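Local coordinates for endo-1,4-beta-xylanase C (Paenibacillus barcinonensis, PDB 4XUP), which hydrolyses internal beta-1,4-xylosidic linkages of xylan, its catalytic domain being preceded by the tandem of carbohydrate-binding modules modelled here, at residues Leu11-Phe16 with Glu150-Leu155; Leu89-Glu94 with Leu133-Glu138. All blocks are in the same frame, centred on the assembly; numbering follows the deposited sequence.

Both contacts belong to the first of the two tandem carbohydrate-binding modules, one in each of the sheets of its beta-sandwich. Contact 1 pairs the N-terminal strand with the last strand of the module; contact 2 is nested in the chain loop that this pairing closes. Their centres lie about 15 Å apart, and the core between the sheets joins them directly: Phe-151 CZ of contact 1 sits 3.5 Å from Leu-135 CD2 of contact 2, and Phe-151 CE1 is 4.0 Å from Phe-91 CZ. The calcium ion is bound at the end of contact 1, through Ser-15, whereas the side chain of Leu-137 in contact 2 is about 13 Å from the ion.

Contact 1: residues Leu11-Phe16 with Glu150-Leu155; sequences LLSHSF and EFQIRL. With CA (calcium ion), chain G.
Leu-11 and Leu-12 both turn their N-H groups to one acceptor, Ile-153 O, at 2.8 Å and 3.2 Å from the respective N atoms; this classic beta bulge sits where the chain turns a corner at Leu-11. The bond from Leu-12 uses a lone pair in the carbonyl plane, while that from Leu-11 is tilted from it. With CG anti to the carbonyl carbon (chi1 -55°), the Leu-11 side chain crosses toward Ile-153 and Leu-155. Its CB rests 3.6 Å from Ile-153 O, CG faces that oxygen and Leu-155 N, and the CD1 tip touches Ile-153 CG2 at 4.1 Å and Leu-155 CB. Further along, His-14 and Phe-151 form a hydrogen-bonded pair; their side chains lie side by side, pointing the same way, with the rings meeting obliquely (planes at 37°) and His-14 ND1 3.8 Å from Phe-151 CD2. His-14 ND1 is hydrogen-bonded to NE1 of Trp-24, whose indole also meets Phe-151 edge-to-face, so this polar atom is satisfied within an aromatic cluster. Beyond the strand, Ser-15 O binds the calcium ion at 2.5 Å, alongside Glu-17, Gln-41, Gln-44 and Asp-149: a calcium site in a beta-sandwich carbohydrate-binding module, consistent with the structural calcium of such modules.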
loop_
_atom_site.group_PDB
_atom_site.type_symbol
_atom_site.label_atom_id
_atom_site.label_comp_id
_atom_site.label_asym_id
_atom_site.label_seq_id
_atom_site.Cartn_x
_atom_site.Cartn_y
_atom_site.Cartn_z
ATOM N N LEU A 11 -9.446 10.706 -8.485
ATOM C CA LEU A 11 -9.854 11.694 -7.456
ATOM C C LEU A 11 -10.023 13.125 -8.004
ATOM O O LEU A 11 -10.857 13.899 -7.547
ATOM C CB LEU A 11 -8.854 11.727 -6.310
ATOM C CG LEU A 11 -8.584 10.377 -5.634
ATOM C CD1 LEU A 11 -7.603 10.501 -4.482
ATOM C CD2 LEU A 11 -9.855 9.745 -5.122
ATOM N N LEU A 12 -9.136 13.456 -8.926
ATOM C CA LEU A 12 -9.138 14.734 -9.617
ATOM C C LEU A 12 -8.582 14.604 -11.008
ATOM O O LEU A 12 -7.601 13.928 -11.227
ATOM C CB LEU A 12 -8.284 15.767 -8.894
ATOM C CG LEU A 12 -8.858 16.503 -7.697
ATOM C CD1 LEU A 12 -7.847 17.565 -7.307
ATOM C CD2 LEU A 12 -10.192 17.163 -7.974
ATOM N N SER A 13 -9.182 15.341 -11.918
ATOM C CA SER A 13 -8.697 15.464 -13.296
ATOM C C SER A 13 -8.918 16.865 -13.806
ATOM O O SER A 13 -10.025 17.335 -13.832
ATOM C CB SER A 13 -9.406 14.476 -14.221
ATOM O OG SER A 13 -8.848 14.542 -15.515
ATOM N N HIS A 14 -7.837 17.521 -14.187
ATOM C CA HIS A 14 -7.866 18.929 -14.650
ATOM C C HIS A 14 -7.219 19.081 -16.001
ATOM O O HIS A 14 -6.022 18.912 -16.121
ATOM C CB HIS A 14 -7.125 19.900 -13.727
ATOM C CG HIS A 14 -7.704 19.985 -12.368
ATOM N ND1 HIS A 14 -7.000 20.487 -11.302
ATOM C CD2 HIS A 14 -8.903 19.587 -11.884
ATOM C CE1 HIS A 14 -7.743 20.411 -10.216
ATOM N NE2 HIS A 14 -8.908 19.873 -10.545
ATOM N N SER A 15 -8.027 19.441 -16.969
ATOM C CA SER A 15 -7.590 19.753 -18.339
ATOM C C SER A 15 -7.561 21.268 -18.662
ATOM O O SER A 15 -6.989 21.694 -19.674
ATOM C CB SER A 15 -8.526 19.064 -19.298
ATOM O OG SER A 15 -9.822 19.586 -19.089
ATOM N N PHE A 16 -8.114 22.047 -17.746
ATOM C CA PHE A 16 -8.160 23.517 -17.807
ATOM C C PHE A 16 -8.853 24.042 -19.059
ATOM O O PHE A 16 -8.537 25.138 -19.524
ATOM C CB PHE A 16 -6.776 24.125 -17.689
ATOM C CG PHE A 16 -6.045 23.672 -16.475
ATOM C CD1 PHE A 16 -6.387 24.161 -15.230
ATOM C CD2 PHE A 16 -5.047 22.729 -16.567
ATOM C CE1 PHE A 16 -5.727 23.741 -14.092
ATOM C CE2 PHE A 16 -4.393 22.293 -15.437
ATOM C CZ PHE A 16 -4.736 22.798 -14.190
ATOM N N GLU A 150 -3.222 18.708 -18.205
ATOM C CA GLU A 150 -3.644 17.322 -17.990
ATOM C C GLU A 150 -3.146 16.813 -16.659
ATOM O O GLU A 150 -2.449 15.837 -16.551
ATOM C CB GLU A 150 -3.195 16.426 -19.114
ATOM C CG GLU A 150 -3.982 16.651 -20.394
ATOM C CD GLU A 150 -5.502 16.487 -20.239
ATOM O OE1 GLU A 150 -5.991 15.366 -20.011
ATOM O OE2 GLU A 150 -6.210 17.509 -20.331
ATOM N N PHE A 151 -3.514 17.563 -15.642
ATOM C CA PHE A 151 -3.149 17.253 -14.274
ATOM C C PHE A 151 -4.123 16.231 -13.766
ATOM O O PHE A 151 -5.325 16.315 -13.981
ATOM C CB PHE A 151 -3.180 18.480 -13.366
ATOM C CG PHE A 151 -2.980 18.153 -11.910
ATOM C CD1 PHE A 151 -1.714 17.891 -11.408
ATOM C CD2 PHE A 151 -4.051 18.081 -11.057
ATOM C CE1 PHE A 151 -1.528 17.595 -10.069
ATOM C CE2 PHE A 151 -3.878 17.768 -9.716
ATOM C CZ PHE A 151 -2.606 17.509 -9.224
ATOM N N GLN A 152 -3.597 15.287 -13.029
ATOM C CA GLN A 152 -4.420 14.191 -12.522
ATOM C C GLN A 152 -3.946 13.630 -11.170
ATOM O O GLN A 152 -2.758 13.532 -10.905
ATOM C CB GLN A 152 -4.516 13.078 -13.560
ATOM C CG GLN A 152 -5.262 11.844 -13.077
ATOM C CD GLN A 152 -5.436 10.798 -14.178
ATOM O OE1 GLN A 152 -6.236 10.976 -15.110
ATOM N NE2 GLN A 152 -4.722 9.706 -14.053
ATOM N N ILE A 153 -4.925 13.248 -10.356
ATOM C CA ILE A 153 -4.688 12.505 -9.105
ATOM C C ILE A 153 -5.523 11.247 -9.078
ATOM O O ILE A 153 -6.754 11.284 -9.186
ATOM C CB ILE A 153 -4.948 13.310 -7.838
ATOM C CG1 ILE A 153 -4.042 14.519 -7.783
ATOM C CG2 ILE A 153 -4.642 12.446 -6.610
ATOM C CD1 ILE A 153 -4.258 15.379 -6.567
ATOM N N ARG A 154 -4.825 10.135 -8.902
ATOM C CA ARG A 154 -5.455 8.799 -8.896
ATOM C C ARG A 154 -5.197 8.137 -7.550
ATOM O O ARG A 154 -4.120 8.261 -6.997
ATOM C CB ARG A 154 -4.949 7.916 -10.060
ATOM C CG ARG A 154 -5.472 6.474 -10.083
ATOM C CD ARG A 154 -4.649 5.563 -10.995
ATOM N NE ARG A 154 -4.680 6.077 -12.369
ATOM C CZ ARG A 154 -5.699 5.932 -13.204
ATOM N NH1 ARG A 154 -6.798 5.276 -12.833
ATOM N NH2 ARG A 154 -5.622 6.456 -14.420
ATOM N N LEU A 155 -6.183 7.381 -7.077
ATOM C CA LEU A 155 -6.032 6.584 -5.851
ATOM C C LEU A 155 -5.375 5.255 -6.186
ATOM O O LEU A 155 -5.881 4.479 -6.995
ATOM C CB LEU A 155 -7.348 6.351 -5.150
ATOM C CG LEU A 155 -7.241 5.579 -3.824
ATOM C CD1 LEU A 155 -6.351 6.281 -2.814
ATOM C CD2 LEU A 155 -8.614 5.387 -3.208
HETATM CA CA CA G . -5.597 21.243 -21.668
HETATM O O HOH W 1 -6.420 19.418 -21.878
#

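Contact 2: residues Leu89-Glu94 with Leu133-Glu138; sequences LKFTVE and LLLYLE
Phe-91, Val-93, Leu-133, Leu-135 and Leu-137 make the tightly packed side of this antiparallel pair. Leu-137 CD1 comes over one face of the Phe-91 ring, 4.2 Å from its centroid, in a CH-pi contact; Leu-135 CD1 reaches both Phe-91 CD1 and Val-93 CG2, each at 3.9 Å. The other face of the sheet, with Thr-92 and Tyr-136, is more polar and opens toward solvent at Lys-90, Glu-94, Leu-134 and Glu-138. In its middle the Tyr-136 ring lies beside Thr-92: chi1 of 65° sets CG between the backbone N and the carbonyl carbon, bringing CE1 to 3.6 Å from Thr-92 CG2, with Thr-92 CB over the ring face. Arg-27 makes a cation-pi contact with this ring. Thr-92 OG1 donates to Glu-138 OE1 at 2.7 Å, whereas Lys-90 NZ stays 4.8 Å from that oxygen, too far for a salt bridge. With an alanine in place of Tyr-136, Thr-92 would probably lose its ring cover and Arg-27 its aromatic partner. Such a polar, aromatic surface is consistent with the sugar-binding cleft of related modules. Strand 87-96 is flanked by 102-106 and 111-113, strand 132-139 by 57-61, while strands 119-125 and 146-157 of the other sheet pack onto the apolar face through Leu-121, Tyr-125 and Leu-148.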
loop_
_atom_site.group_PDB
_atom_site.type_symbol
_atom_site.label_atom_id
_atom_site.label_comp_id
_atom_site.label_asym_id
_atom_site.label_seq_id
_atom_site.Cartn_x
_atom_site.Cartn_y
_atom_site.Cartn_z
ATOM N N LEU A 89 11.860 21.187 -12.558
ATOM C CA LEU A 89 10.519 21.255 -11.958
ATOM C C LEU A 89 10.117 20.007 -11.174
ATOM O O LEU A 89 10.439 18.897 -11.538
ATOM C CB LEU A 89 9.428 21.439 -13.007
ATOM C CG LEU A 89 9.071 22.883 -13.324
ATOM C CD1 LEU A 89 10.307 23.582 -13.855
ATOM C CD2 LEU A 89 7.944 22.992 -14.338
ATOM N N LYS A 90 9.359 20.230 -10.117
ATOM C CA LYS A 90 8.809 19.152 -9.312
ATOM C C LYS A 90 7.546 19.573 -8.547
ATOM O O LYS A 90 7.311 20.749 -8.262
ATOM C CB LYS A 90 9.818 18.575 -8.337
ATOM C CG LYS A 90 10.170 19.495 -7.208
ATOM C CD LYS A 90 11.245 18.894 -6.324
ATOM C CE LYS A 90 11.457 19.746 -5.099
ATOM N NZ LYS A 90 12.399 19.187 -4.121
ATOM N N PHE A 91 6.783 18.555 -8.203
ATOM C CA PHE A 91 5.657 18.676 -7.326
ATOM C C PHE A 91 6.119 18.479 -5.876
ATOM O O PHE A 91 6.895 17.564 -5.553
ATOM C CB PHE A 91 4.592 17.649 -7.609
ATOM C CG PHE A 91 3.779 17.949 -8.825
ATOM C CD1 PHE A 91 2.974 19.099 -8.888
ATOM C CD2 PHE A 91 3.779 17.083 -9.911
ATOM C CE1 PHE A 91 2.184 19.370 -9.996
ATOM C CE2 PHE A 91 2.997 17.357 -11.020
ATOM C CZ PHE A 91 2.207 18.501 -11.073
ATOM N N THR A 92 5.611 19.352 -5.024
ATOM C CA THR A 92 5.856 19.315 -3.594
ATOM C C THR A 92 4.541 19.471 -2.881
ATOM O O THR A 92 3.677 20.220 -3.290
ATOM C CB THR A 92 6.800 20.448 -3.147
ATOM O OG1 THR A 92 8.071 20.294 -3.785
ATOM C CG2 THR A 92 7.041 20.421 -1.626
ATOM N N VAL A 93 4.438 18.800 -1.753
ATOM C CA VAL A 93 3.313 18.987 -0.826
ATOM C C VAL A 93 3.779 19.644 0.461
ATOM O O VAL A 93 4.575 19.094 1.224
ATOM C CB VAL A 93 2.594 17.665 -0.489
ATOM C CG1 VAL A 93 1.465 17.901 0.493
ATOM C CG2 VAL A 93 2.057 17.030 -1.764
ATOM N N GLU A 94 3.233 20.813 0.701
ATOM C CA GLU A 94 3.362 21.491 2.000
ATOM C C GLU A 94 2.312 20.952 2.896
ATOM O O GLU A 94 1.118 21.074 2.625
ATOM C CB GLU A 94 3.159 23.001 1.901
ATOM C CG GLU A 94 3.471 23.778 3.173
ATOM C CD GLU A 94 3.300 25.276 2.985
ATOM O OE1 GLU A 94 2.109 25.716 2.919
ATOM O OE2 GLU A 94 4.347 25.997 2.897
ATOM N N LEU A 133 -3.109 20.203 3.651
ATOM C CA LEU A 133 -2.211 19.781 2.568
ATOM C C LEU A 133 -2.328 20.707 1.383
ATOM O O LEU A 133 -3.416 20.947 0.847
ATOM C CB LEU A 133 -2.455 18.355 2.098
ATOM C CG LEU A 133 -1.699 17.354 2.971
ATOM C CD1 LEU A 133 -2.524 17.199 4.221
ATOM C CD2 LEU A 133 -1.464 16.006 2.329
ATOM N N LEU A 134 -1.168 21.186 0.981
ATOM C CA LEU A 134 -1.048 22.085 -0.132
ATOM C C LEU A 134 -0.035 21.583 -1.161
ATOM O O LEU A 134 1.148 21.525 -0.909
ATOM C CB LEU A 134 -0.689 23.483 0.326
ATOM C CG LEU A 134 -0.696 24.462 -0.860
ATOM C CD1 LEU A 134 -2.104 24.906 -1.232
ATOM C CD2 LEU A 134 0.189 25.680 -0.595
ATOM N N LEU A 135 -0.552 21.218 -2.320
ATOM C CA LEU A 135 0.280 20.760 -3.455
ATOM C C LEU A 135 0.714 21.968 -4.273
ATOM O O LEU A 135 -0.055 22.875 -4.480
ATOM C CB LEU A 135 -0.461 19.805 -4.369
ATOM C CG LEU A 135 0.283 19.365 -5.632
ATOM C CD1 LEU A 135 1.399 18.414 -5.331
ATOM C CD2 LEU A 135 -0.654 18.722 -6.615
ATOM N N TYR A 136 1.979 22.012 -4.609
ATOM C CA TYR A 136 2.461 23.052 -5.468
ATOM C C TYR A 136 3.541 22.573 -6.445
ATOM O O TYR A 136 4.235 21.594 -6.205
ATOM C CB TYR A 136 2.906 24.288 -4.713
ATOM C CG TYR A 136 4.107 24.171 -3.797
ATOM C CD1 TYR A 136 4.009 23.541 -2.580
ATOM C CD2 TYR A 136 5.311 24.810 -4.108
ATOM C CE1 TYR A 136 5.093 23.499 -1.706
ATOM C CE2 TYR A 136 6.417 24.753 -3.261
ATOM C CZ TYR A 136 6.299 24.114 -2.047
ATOM O OH TYR A 136 7.372 24.092 -1.178
ATOM N N LEU A 137 3.636 23.310 -7.536
ATOM C CA LEU A 137 4.579 23.045 -8.600
ATOM C C LEU A 137 5.702 24.075 -8.589
ATOM O O LEU A 137 5.502 25.247 -8.874
ATOM C CB LEU A 137 3.882 23.049 -9.945
ATOM C CG LEU A 137 4.775 22.817 -11.171
ATOM C CD1 LEU A 137 5.437 21.447 -11.144
ATOM C CD2 LEU A 137 3.963 22.983 -12.451
ATOM N N GLU A 138 6.892 23.581 -8.333
ATOM C CA GLU A 138 8.033 24.370 -7.910
ATOM C C GLU A 138 9.204 24.223 -8.848
ATOM O O GLU A 138 9.432 23.149 -9.379
ATOM C CB GLU A 138 8.533 23.743 -6.580
ATOM C CG GLU A 138 9.135 24.674 -5.571
ATOM C CD GLU A 138 9.550 23.973 -4.284
ATOM O OE1 GLU A 138 9.210 22.777 -4.049
ATOM O OE2 GLU A 138 10.211 24.655 -3.469
#